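Long-range contacts in putative histidinol-phosphate aminotransferase (Erwinia carotovora atroseptica, PDB 3LY1), which probably acts as a pyridoxal-phosphate-dependent transaminase of the histidinol-phosphate aminotransferase subfamily and holds a bound pyridoxal 5'-phosphate: residues Val148-Pro153 against Ala181-Val186; Asn22-Pro27 against Gly292-His297; Gly155-Ala160 against Pro189-Ile194. All coordinates share one frame; numbering follows the deposited sequence. Where two conformers were deposited one is given.

Contact 1 of 3, residues Val148-Pro153 against Ala181-Val186; sequences VNPNNP and AYAEFV. With PLP (pyridoxal-5'-phosphate), chain E.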
loop_
_atom_site.group_PDB
_atom_site.type_symbol
_atom_site.label_atom_id
_atom_site.label_comp_id
_atom_site.label_asym_id
_atom_site.label_seq_id
_atom_site.Cartn_x
_atom_site.Cartn_y
_atom_site.Cartn_z
ATOM N N VAL A 148 11.528 14.661 -12.053
ATOM C CA VAL A 148 11.758 14.739 -10.613
ATOM C C VAL A 148 12.417 16.063 -10.309
ATOM O O VAL A 148 13.462 16.413 -10.918
ATOM C CB VAL A 148 12.606 13.523 -10.131
ATOM C CG1 VAL A 148 12.723 13.565 -8.578
ATOM C CG2 VAL A 148 11.970 12.202 -10.640
ATOM N N ASN A 149 11.837 16.798 -9.351
ATOM C CA ASN A 149 12.179 18.188 -9.134
ATOM C C ASN A 149 11.926 18.544 -7.695
ATOM O O ASN A 149 10.781 18.743 -7.334
ATOM C CB ASN A 149 11.311 19.126 -10.003
ATOM C CG ASN A 149 11.934 20.501 -10.195
ATOM O OD1 ASN A 149 13.182 20.645 -10.163
ATOM N ND2 ASN A 149 11.074 21.545 -10.351
ATOM N N PRO A 150 12.980 18.634 -6.856
ATOM C CA PRO A 150 14.416 18.421 -7.069
ATOM C C PRO A 150 14.717 17.007 -7.489
ATOM O O PRO A 150 14.045 16.118 -7.035
ATOM C CB PRO A 150 15.019 18.674 -5.678
ATOM C CG PRO A 150 14.070 19.564 -4.983
ATOM C CD PRO A 150 12.705 19.169 -5.516
ATOM N N ASN A 151 15.698 16.819 -8.357
ATOM C CA ASN A 151 16.055 15.494 -8.855
ATOM C C ASN A 151 16.766 14.687 -7.777
ATOM O O ASN A 151 17.481 15.242 -6.975
ATOM C CB ASN A 151 16.922 15.617 -10.118
ATOM C CG ASN A 151 17.102 14.290 -10.853
ATOM O OD1 ASN A 151 16.178 13.470 -10.931
ATOM N ND2 ASN A 151 18.289 14.092 -11.422
ATOM N N ASN A 152 16.579 13.379 -7.831
ATOM C CA ASN A 152 17.298 12.399 -7.026
ATOM C C ASN A 152 17.967 11.559 -8.068
ATOM O O ASN A 152 17.272 10.964 -8.906
ATOM C CB ASN A 152 16.297 11.596 -6.162
ATOM C CG ASN A 152 16.953 10.468 -5.340
ATOM O OD1 ASN A 152 18.172 10.333 -5.310
ATOM N ND2 ASN A 152 16.126 9.664 -4.650
ATOM N N PRO A 153 19.328 11.470 -8.060
ATOM C CA PRO A 153 20.298 11.696 -7.005
ATOM C C PRO A 153 21.040 13.020 -6.996
ATOM O O PRO A 153 21.739 13.279 -6.033
ATOM C CB PRO A 153 21.306 10.565 -7.258
ATOM C CG PRO A 153 21.367 10.515 -8.729
ATOM C CD PRO A 153 19.926 10.679 -9.156
ATOM N N ALA A 181 8.746 15.073 -4.392
ATOM C CA ALA A 181 9.073 14.438 -3.106
ATOM C C ALA A 181 9.844 15.378 -2.196
ATOM O O ALA A 181 9.507 15.504 -1.024
ATOM C CB ALA A 181 9.874 13.136 -3.341
ATOM N N TYR A 182 10.872 16.056 -2.726
ATOM C CA TYR A 182 11.780 16.850 -1.877
ATOM C C TYR A 182 11.533 18.361 -1.878
ATOM O O TYR A 182 12.399 19.133 -1.441
ATOM C CB TYR A 182 13.246 16.565 -2.252
ATOM C CG TYR A 182 13.613 15.089 -2.185
ATOM C CD1 TYR A 182 13.933 14.467 -0.991
ATOM C CD2 TYR A 182 13.626 14.322 -3.330
ATOM C CE1 TYR A 182 14.222 13.090 -0.954
ATOM C CE2 TYR A 182 13.941 12.965 -3.297
ATOM C CZ TYR A 182 14.232 12.356 -2.106
ATOM O OH TYR A 182 14.513 10.991 -2.081
ATOM N N ALA A 183 10.383 18.790 -2.373
ATOM C CA ALA A 183 10.191 20.205 -2.753
ATOM C C ALA A 183 10.213 21.173 -1.560
ATOM O O ALA A 183 10.688 22.284 -1.696
ATOM C CB ALA A 183 8.911 20.389 -3.546
ATOM N N GLU A 184 9.771 20.747 -0.385
ATOM C CA GLU A 184 9.769 21.654 0.767
ATOM C C GLU A 184 11.156 22.064 1.303
ATOM O O GLU A 184 11.280 23.041 2.039
ATOM C CB GLU A 184 8.900 21.089 1.898
ATOM C CG GLU A 184 7.395 21.011 1.557
ATOM C CD GLU A 184 6.954 19.727 0.843
ATOM O OE1 GLU A 184 7.801 18.935 0.391
ATOM O OE2 GLU A 184 5.727 19.520 0.715
ATOM N N PHE A 185 12.195 21.342 0.924
ATOM C CA PHE A 185 13.561 21.675 1.311
ATOM C C PHE A 185 14.165 22.780 0.441
ATOM O O PHE A 185 15.235 23.291 0.772
ATOM C CB PHE A 185 14.443 20.434 1.178
ATOM C CG PHE A 185 14.113 19.339 2.143
ATOM C CD1 PHE A 185 14.369 19.480 3.489
ATOM C CD2 PHE A 185 13.610 18.134 1.693
ATOM C CE1 PHE A 185 14.080 18.459 4.383
ATOM C CE2 PHE A 185 13.322 17.112 2.564
ATOM C CZ PHE A 185 13.553 17.266 3.922
ATOM N N VAL A 186 13.515 23.111 -0.685
ATOM C CA VAL A 186 14.142 23.931 -1.727
ATOM C C VAL A 186 14.369 25.372 -1.240
ATOM O O VAL A 186 13.514 25.951 -0.571
ATOM C CB VAL A 186 13.316 23.953 -3.055
ATOM C CG1 VAL A 186 13.882 25.021 -3.983
ATOM C CG2 VAL A 186 13.309 22.537 -3.781
HETATM N N1 PLP E . 10.161 9.975 -5.527
HETATM C C2 PLP E . 11.490 10.247 -5.274
HETATM C C2A PLP E . 12.194 11.269 -6.132
HETATM C C3 PLP E . 12.134 9.541 -4.258
HETATM O O3 PLP E . 13.447 9.795 -4.021
HETATM C C4 PLP E . 11.424 8.574 -3.513
HETATM C C4A PLP E . 12.065 7.897 -2.328
HETATM O O4A PLP E . 13.165 7.410 -2.530
HETATM C C5 PLP E . 10.080 8.305 -3.794
HETATM C C6 PLP E . 9.477 9.021 -4.828
HETATM C C5A PLP E . 9.278 7.268 -3.037
HETATM O O4P PLP E . 9.125 7.537 -1.631
HETATM P P PLP E . 7.821 7.069 -0.838
HETATM O O1P PLP E . 7.238 5.811 -1.400
HETATM O O2P PLP E . 6.918 8.265 -0.979
HETATM O O3P PLP E . 8.365 6.912 0.573
HETATM O O HOH W 1 11.562 15.768 -5.670
#
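Asn-152 and Tyr-182 converge on the phenolic oxygen of pyridoxal phosphate (PLP), in the manner of the fold-type I aminotransferases: each sits on a loop at the C-terminal end of one of two neighbouring parallel strands, 143-148 and 174-179, of the central sheet. The course of Tyr-182 gives the evidence. Its CB lies 4.1 Å from CG of Pro-150, and with CG anti to the carbonyl carbon (chi1 -56°) the ring is carried past the proline toward the cofactor. CD2 then passes Pro-150 O, which lies at the ring edge, near its plane, while CB of Ala-181 lies above one ring face, toward the rim. CE2 and CZ of Tyr-182 each come within 3.3 Å of PLP O3, CE2 also flanking the methyl carbon C2A. At the tip, OH of Tyr-182 reaches PLP O3 at 2.5 Å, a short hydrogen bond in which either oxygen could be the donor.

Asn-152 supplies the second grip, ND2 donating to PLP O3 over 2.8 Å at an N-H...O angle of 154°. Its amide plane stands nearly perpendicular to the tyrosine ring (86°), and although ND2 of Asn-152 is 3.3 Å from OH of Tyr-182, the angle is too poor for a bond between them. OD1 of Asn-152 is tied to Arg-329, which fixes the amide flip. An N-H aimed at O3 would favour negative charge on that oxygen.

Behind this polar end, Pro-150, which follows a cis peptide bond, presents CG to CG2 of Val-186 at 3.3 Å, tighter than ordinary van der Waals contact. A water completes the join, donating to Pro-150 O at 2.9 Å and accepting from Tyr-182 N at 3.0 Å.

Contact 2 of 3, residues Asn22-Pro27 against Gly292-His297; sequences NFNENP and GNFVFH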
loop_
_atom_site.group_PDB
_atom_site.type_symbol
_atom_site.label_atom_id
_atom_site.label_comp_id
_atom_site.label_asym_id
_atom_site.label_seq_id
_atom_site.Cartn_x
_atom_site.Cartn_y
_atom_site.Cartn_z
ATOM N N ASN A 22 21.888 6.964 3.844
ATOM C CA ASN A 22 21.860 6.151 2.638
ATOM C C ASN A 22 20.561 6.207 1.825
ATOM O O ASN A 22 20.579 5.878 0.643
ATOM C CB ASN A 22 22.230 4.681 2.945
ATOM C CG ASN A 22 21.444 4.059 4.115
ATOM O OD1 ASN A 22 20.772 4.755 4.917
ATOM N ND2 ASN A 22 21.582 2.717 4.247
ATOM N N PHE A 23 19.452 6.594 2.451
ATOM C CA PHE A 23 18.129 6.474 1.810
ATOM C C PHE A 23 17.276 7.760 1.850
ATOM O O PHE A 23 16.043 7.702 1.708
ATOM C CB PHE A 23 17.344 5.306 2.444
ATOM C CG PHE A 23 17.968 3.939 2.227
ATOM C CD1 PHE A 23 18.387 3.520 0.944
ATOM C CD2 PHE A 23 18.108 3.053 3.289
ATOM C CE1 PHE A 23 18.941 2.239 0.760
ATOM C CE2 PHE A 23 18.673 1.793 3.119
ATOM C CZ PHE A 23 19.100 1.390 1.868
ATOM N N ASN A 24 17.917 8.917 2.005
ATOM C CA ASN A 24 17.248 10.220 2.056
ATOM C C ASN A 24 16.118 10.307 3.072
ATOM O O ASN A 24 15.139 11.062 2.895
ATOM C CB ASN A 24 16.721 10.650 0.667
ATOM C CG ASN A 24 17.809 10.760 -0.397
ATOM O OD1 ASN A 24 17.524 10.692 -1.643
ATOM N ND2 ASN A 24 19.040 10.920 0.045
ATOM N N GLU A 25 16.231 9.527 4.135
ATOM C CA GLU A 25 15.261 9.583 5.218
ATOM C C GLU A 25 15.563 10.827 6.020
ATOM O O GLU A 25 16.714 11.257 6.097
ATOM C CB GLU A 25 15.346 8.315 6.089
ATOM C CG GLU A 25 15.162 7.026 5.249
ATOM C CD GLU A 25 15.795 5.780 5.866
ATOM O OE1 GLU A 25 16.949 5.851 6.358
ATOM O OE2 GLU A 25 15.142 4.710 5.817
ATOM N N ASN A 26 14.539 11.413 6.634
ATOM C CA ASN A 26 14.708 12.551 7.511
ATOM C C ASN A 26 15.293 11.960 8.793
ATOM O O ASN A 26 14.757 10.948 9.260
ATOM C CB ASN A 26 13.350 13.190 7.800
ATOM C CG ASN A 26 13.450 14.559 8.436
ATOM O OD1 ASN A 26 14.225 14.781 9.391
ATOM N ND2 ASN A 26 12.627 15.484 7.952
ATOM N N PRO A 27 16.425 12.524 9.302
ATOM C CA PRO A 27 17.138 12.000 10.484
ATOM C C PRO A 27 16.488 12.425 11.797
ATOM O O PRO A 27 16.838 11.902 12.871
ATOM C CB PRO A 27 18.530 12.630 10.362
ATOM C CG PRO A 27 18.255 13.965 9.707
ATOM C CD PRO A 27 17.155 13.661 8.700
ATOM N N GLY A 292 17.394 19.414 -1.945
ATOM C CA GLY A 292 16.711 18.381 -1.175
ATOM C C GLY A 292 17.437 18.113 0.154
ATOM O O GLY A 292 18.068 19.002 0.697
ATOM N N ASN A 293 17.361 16.878 0.646
ATOM C CA ASN A 293 18.012 16.471 1.909
ATOM C C ASN A 293 19.193 15.510 1.654
ATOM O O ASN A 293 19.426 14.555 2.405
ATOM C CB ASN A 293 16.969 15.912 2.910
ATOM C CG ASN A 293 16.275 14.635 2.438
ATOM O OD1 ASN A 293 16.404 14.233 1.291
ATOM N ND2 ASN A 293 15.539 13.985 3.355
ATOM N N PHE A 294 19.931 15.784 0.575
ATOM C CA PHE A 294 21.104 14.989 0.182
ATOM C C PHE A 294 22.014 15.803 -0.745
ATOM O O PHE A 294 21.573 16.802 -1.309
ATOM C CB PHE A 294 20.690 13.707 -0.546
ATOM C CG PHE A 294 19.733 13.950 -1.716
ATOM C CD1 PHE A 294 18.367 14.036 -1.496
ATOM C CD2 PHE A 294 20.205 14.075 -3.005
ATOM C CE1 PHE A 294 17.483 14.258 -2.538
ATOM C CE2 PHE A 294 19.334 14.273 -4.075
ATOM C CZ PHE A 294 17.969 14.384 -3.836
ATOM N N VAL A 295 23.275 15.383 -0.888
ATOM C CA VAL A 295 24.233 16.097 -1.717
ATOM C C VAL A 295 24.895 15.082 -2.634
ATOM O O VAL A 295 25.233 13.936 -2.211
ATOM C CB VAL A 295 25.308 16.842 -0.846
ATOM C CG1 VAL A 295 26.482 17.444 -1.741
ATOM C CG2 VAL A 295 24.680 17.904 0.028
ATOM N N PHE A 296 25.036 15.469 -3.895
ATOM C CA PHE A 296 25.697 14.642 -4.875
ATOM C C PHE A 296 27.061 15.284 -5.071
ATOM O O PHE A 296 27.151 16.457 -5.406
ATOM C CB PHE A 296 24.871 14.597 -6.165
ATOM C CG PHE A 296 25.112 13.379 -7.033
ATOM C CD1 PHE A 296 24.855 12.098 -6.560
ATOM C CD2 PHE A 296 25.483 13.535 -8.364
ATOM C CE1 PHE A 296 25.012 10.973 -7.390
ATOM C CE2 PHE A 296 25.644 12.401 -9.207
ATOM C CZ PHE A 296 25.408 11.142 -8.715
ATOM N N HIS A 297 28.123 14.549 -4.767
ATOM C CA HIS A 297 29.494 15.056 -4.957
ATOM C C HIS A 297 30.420 14.057 -5.636
ATOM O O HIS A 297 30.150 12.835 -5.667
ATOM C CB HIS A 297 30.094 15.574 -3.659
ATOM C CG HIS A 297 30.538 14.521 -2.677
ATOM N ND1 HIS A 297 31.778 13.922 -2.740
ATOM C CD2 HIS A 297 29.948 14.039 -1.552
ATOM C CE1 HIS A 297 31.929 13.104 -1.702
ATOM N NE2 HIS A 297 30.831 13.158 -0.961
#
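The amide of Asn-24 lies nearly parallel to the Phe-294 ring (15° between planes) but shifted past its CD1 rim, with OD1 at the face near CD1 and CE1. Here the loop between strand 19-20 and helix 32-40 packs on the start of strand 294-298, which pairs antiparallel with strand 327-331 outside the large central sheet, and so borders the PLP site. OD1 of Asn-24 is 3.5 Å from CD1 of Phe-294, whereas ND2 of Asn-24 is 3.3 Å from CB of Phe-294. The first torsion of Asn-24 (chi1 -59°), with CG anti to the carbonyl carbon, directs the amide to this ring. Tyr-182 meets the same phenylalanine edge-to-face.

Asn-293 approaches differently, with its amide directed at backbone. ND2 of Asn-293 donates to Asn-24 O over 3.0 Å, with an N-H...O angle of 148°. The nitrogen stands well above the carbonyl plane, off the lone-pair directions. The other branch, OD1 of Asn-293, packs 3.7 Å from CB of Asn-24 and lies in the plane of the Phe-294 ring, at its edge.

Lys-213, a PLP-binding residue, makes a weak hydrogen bond through NZ to Asn-24 O and offers its carbonyl oxygen to ND2 of Asn-26. The side chain of Glu-25 leaves its CA away from residues 292-297, and its carboxylate forms a salt bridge with Arg-47 of the second subunit, so the loop also belongs to the dimer interface.

The polar balance is uneven. Asn-24 O has two donors, one of them weak, while the buried OD1 of Asn-293 has no polar partner in the model. The amide of Asn-293 is therefore oriented by its ND2 bond, while OD1 faces carbon: CB of Asn-24, the Phe-294 edge and the ring of Tyr-182.

Contact 3 of 3, residues Gly155-Ala160 against Pro189-Ile194; sequences GTITPA and PRFRSI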
loop_
_atom_site.group_PDB
_atom_site.type_symbol
_atom_site.label_atom_id
_atom_site.label_comp_id
_atom_site.label_asym_id
_atom_site.label_seq_id
_atom_site.Cartn_x
_atom_site.Cartn_y
_atom_site.Cartn_z
ATOM N N GLY A 155 20.166 16.215 -6.719
ATOM C CA GLY A 155 19.683 17.237 -5.770
ATOM C C GLY A 155 19.272 18.587 -6.357
ATOM O O GLY A 155 18.821 19.468 -5.638
ATOM N N THR A 156 19.415 18.749 -7.672
ATOM C CA THR A 156 19.202 20.039 -8.305
ATOM C C THR A 156 17.744 20.243 -8.686
ATOM O O THR A 156 16.983 19.294 -8.837
ATOM C CB THR A 156 20.063 20.171 -9.549
ATOM O OG1 THR A 156 19.840 19.040 -10.434
ATOM C CG2 THR A 156 21.562 20.207 -9.111
ATOM N N ILE A 157 17.382 21.505 -8.859
ATOM C CA ILE A 157 16.091 21.871 -9.450
ATOM C C ILE A 157 16.240 22.299 -10.908
ATOM O O ILE A 157 17.320 22.725 -11.351
ATOM C CB ILE A 157 15.367 22.972 -8.638
ATOM C CG1 ILE A 157 16.183 24.271 -8.570
ATOM C CG2 ILE A 157 14.995 22.438 -7.236
ATOM C CD1 ILE A 157 15.881 25.307 -9.703
ATOM N N THR A 158 15.140 22.146 -11.639
ATOM C CA THR A 158 14.969 22.685 -12.972
ATOM C C THR A 158 14.092 23.921 -12.795
ATOM O O THR A 158 13.031 23.842 -12.201
ATOM C CB THR A 158 14.269 21.671 -13.862
ATOM O OG1 THR A 158 15.059 20.474 -13.911
ATOM C CG2 THR A 158 14.082 22.224 -15.312
ATOM N N PRO A 159 14.551 25.091 -13.269
ATOM C CA PRO A 159 13.714 26.300 -13.116
ATOM C C PRO A 159 12.281 26.173 -13.642
ATOM O O PRO A 159 12.052 25.595 -14.714
ATOM C CB PRO A 159 14.481 27.349 -13.912
ATOM C CG PRO A 159 15.885 26.870 -13.947
ATOM C CD PRO A 159 15.768 25.372 -14.042
ATOM N N ALA A 160 11.321 26.747 -12.921
ATOM C CA ALA A 160 9.925 26.688 -13.372
ATOM C C ALA A 160 9.694 27.300 -14.760
ATOM O O ALA A 160 8.829 26.808 -15.518
ATOM C CB ALA A 160 9.007 27.327 -12.364
ATOM N N PRO A 189 14.969 30.251 -5.617
ATOM C CA PRO A 189 13.725 30.918 -6.025
ATOM C C PRO A 189 13.301 30.701 -7.489
ATOM O O PRO A 189 12.200 31.115 -7.826
ATOM C CB PRO A 189 14.037 32.404 -5.791
ATOM C CG PRO A 189 15.497 32.488 -6.023
ATOM C CD PRO A 189 16.052 31.237 -5.396
ATOM N N ARG A 190 14.135 30.058 -8.327
ATOM C CA ARG A 190 13.722 29.677 -9.681
ATOM C C ARG A 190 12.790 28.449 -9.636
ATOM O O ARG A 190 12.122 28.117 -10.639
ATOM C CB ARG A 190 14.940 29.345 -10.551
ATOM C CG ARG A 190 15.901 30.564 -10.748
ATOM C CD ARG A 190 17.210 30.178 -11.385
ATOM N NE ARG A 190 17.969 29.266 -10.542
ATOM C CZ ARG A 190 19.169 28.778 -10.829
ATOM N NH1 ARG A 190 19.813 29.132 -11.926
ATOM N NH2 ARG A 190 19.746 27.923 -9.994
ATOM N N PHE A 191 12.776 27.757 -8.495
ATOM C CA PHE A 191 11.898 26.607 -8.303
ATOM C C PHE A 191 10.490 27.068 -7.958
ATOM O O PHE A 191 10.315 27.955 -7.122
ATOM C CB PHE A 191 12.378 25.699 -7.153
ATOM C CG PHE A 191 11.383 24.590 -6.820
ATOM C CD1 PHE A 191 11.412 23.407 -7.516
ATOM C CD2 PHE A 191 10.404 24.763 -5.872
ATOM C CE1 PHE A 191 10.493 22.399 -7.243
ATOM C CE2 PHE A 191 9.467 23.775 -5.595
ATOM C CZ PHE A 191 9.520 22.578 -6.288
ATOM N N ARG A 192 9.515 26.421 -8.596
ATOM C CA ARG A 192 8.091 26.625 -8.335
ATOM C C ARG A 192 7.372 25.275 -8.348
ATOM O O ARG A 192 7.604 24.469 -9.251
ATOM C CB ARG A 192 7.478 27.553 -9.412
ATOM C CG ARG A 192 7.179 28.957 -8.940
ATOM C CD ARG A 192 7.374 30.061 -9.974
ATOM N NE ARG A 192 7.166 29.765 -11.395
ATOM C CZ ARG A 192 7.873 30.366 -12.351
ATOM N NH1 ARG A 192 8.820 31.226 -12.010
ATOM N NH2 ARG A 192 7.674 30.102 -13.637
ATOM N N SER A 193 6.510 25.018 -7.361
ATOM C CA SER A 193 5.623 23.834 -7.443
ATOM C C SER A 193 4.704 23.961 -8.671
ATOM O O SER A 193 4.255 25.071 -9.047
ATOM C CB SER A 193 4.785 23.604 -6.183
ATOM O OG SER A 193 3.878 22.512 -6.370
ATOM N N ILE A 194 4.465 22.829 -9.323
ATOM C CA ILE A 194 3.595 22.780 -10.483
ATOM C C ILE A 194 2.132 22.815 -10.074
ATOM O O ILE A 194 1.252 22.959 -10.909
ATOM C CB ILE A 194 3.908 21.547 -11.358
ATOM C CG1 ILE A 194 3.446 21.779 -12.809
ATOM C CG2 ILE A 194 3.350 20.222 -10.767
ATOM C CD1 ILE A 194 4.364 22.670 -13.581
HETATM O O HOH W 2 10.558 24.395 -10.894
#
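Pro-159 is the N-cap residue of helix 160-168, and it packs with Ala-160 against Arg-190 in the loop that follows strand 174-179. The key bond joins backbones: Ala-160 N donates to Arg-190 O over 2.8 Å, with an N-H...O angle of 174° and a C=O...N angle of 161°. A first-turn N-H, which has no acceptor within its own helix, is thus paired with a carbonyl from a distant loop. The same oxygen receives a CA-H...O contact from Pro-159, CA to Arg-190 O being 3.5 Å. Alongside it, CB of Pro-159 meets CB of Arg-190 at 3.9 Å.

Beside this bond a water donates to Thr-158 O at 2.9 Å and accepts from Arg-192 N at 3.2 Å, adding a second link between the backbones. Ile-157 extends the contact with carbon alone: its CG1 lies between the backbone N and the carbonyl carbon (chi1 61°), leaving CG2 to touch CD1 of Phe-191 at 3.7 Å. The side chain of Arg-192, modelled in two conformers, is bent so that in the one described here its guanidinium lays a face over CB of Ala-160; the closeness of that approach is doubtful.

Around it, in this conformer NH2 of Arg-192 forms a salt bridge with Glu-164, one helical turn on in helix 160-168, while Ser-193 caps Ser-195 N at the start of helix 195-199. Ile-194 packs on both helix 160-168 and strand 205-210, joining the loop to the central sheet.

Along the chain, contacts 1 and 3 interleave: both pair the loop after strand 143-148 with the loop after strand 174-179, and both are nested within the long span closed by contact 2. Their centres are 9 Å apart, contact 1 buried at the cofactor and contact 3 at the surface, bridged by Asn-149, whose OD1 meets Thr-158 N. Contact 2 is centred about 10 Å from contact 1 and about 18 Å from contact 3. It brings the chain's N-terminal region and strand 294-298 against Tyr-182, with a probable hydrogen bond between the Tyr-182 hydroxyl and Asn-24 OD1. The PLP site therefore lies where sheet-end loops meet the chain's N- and C-terminal parts.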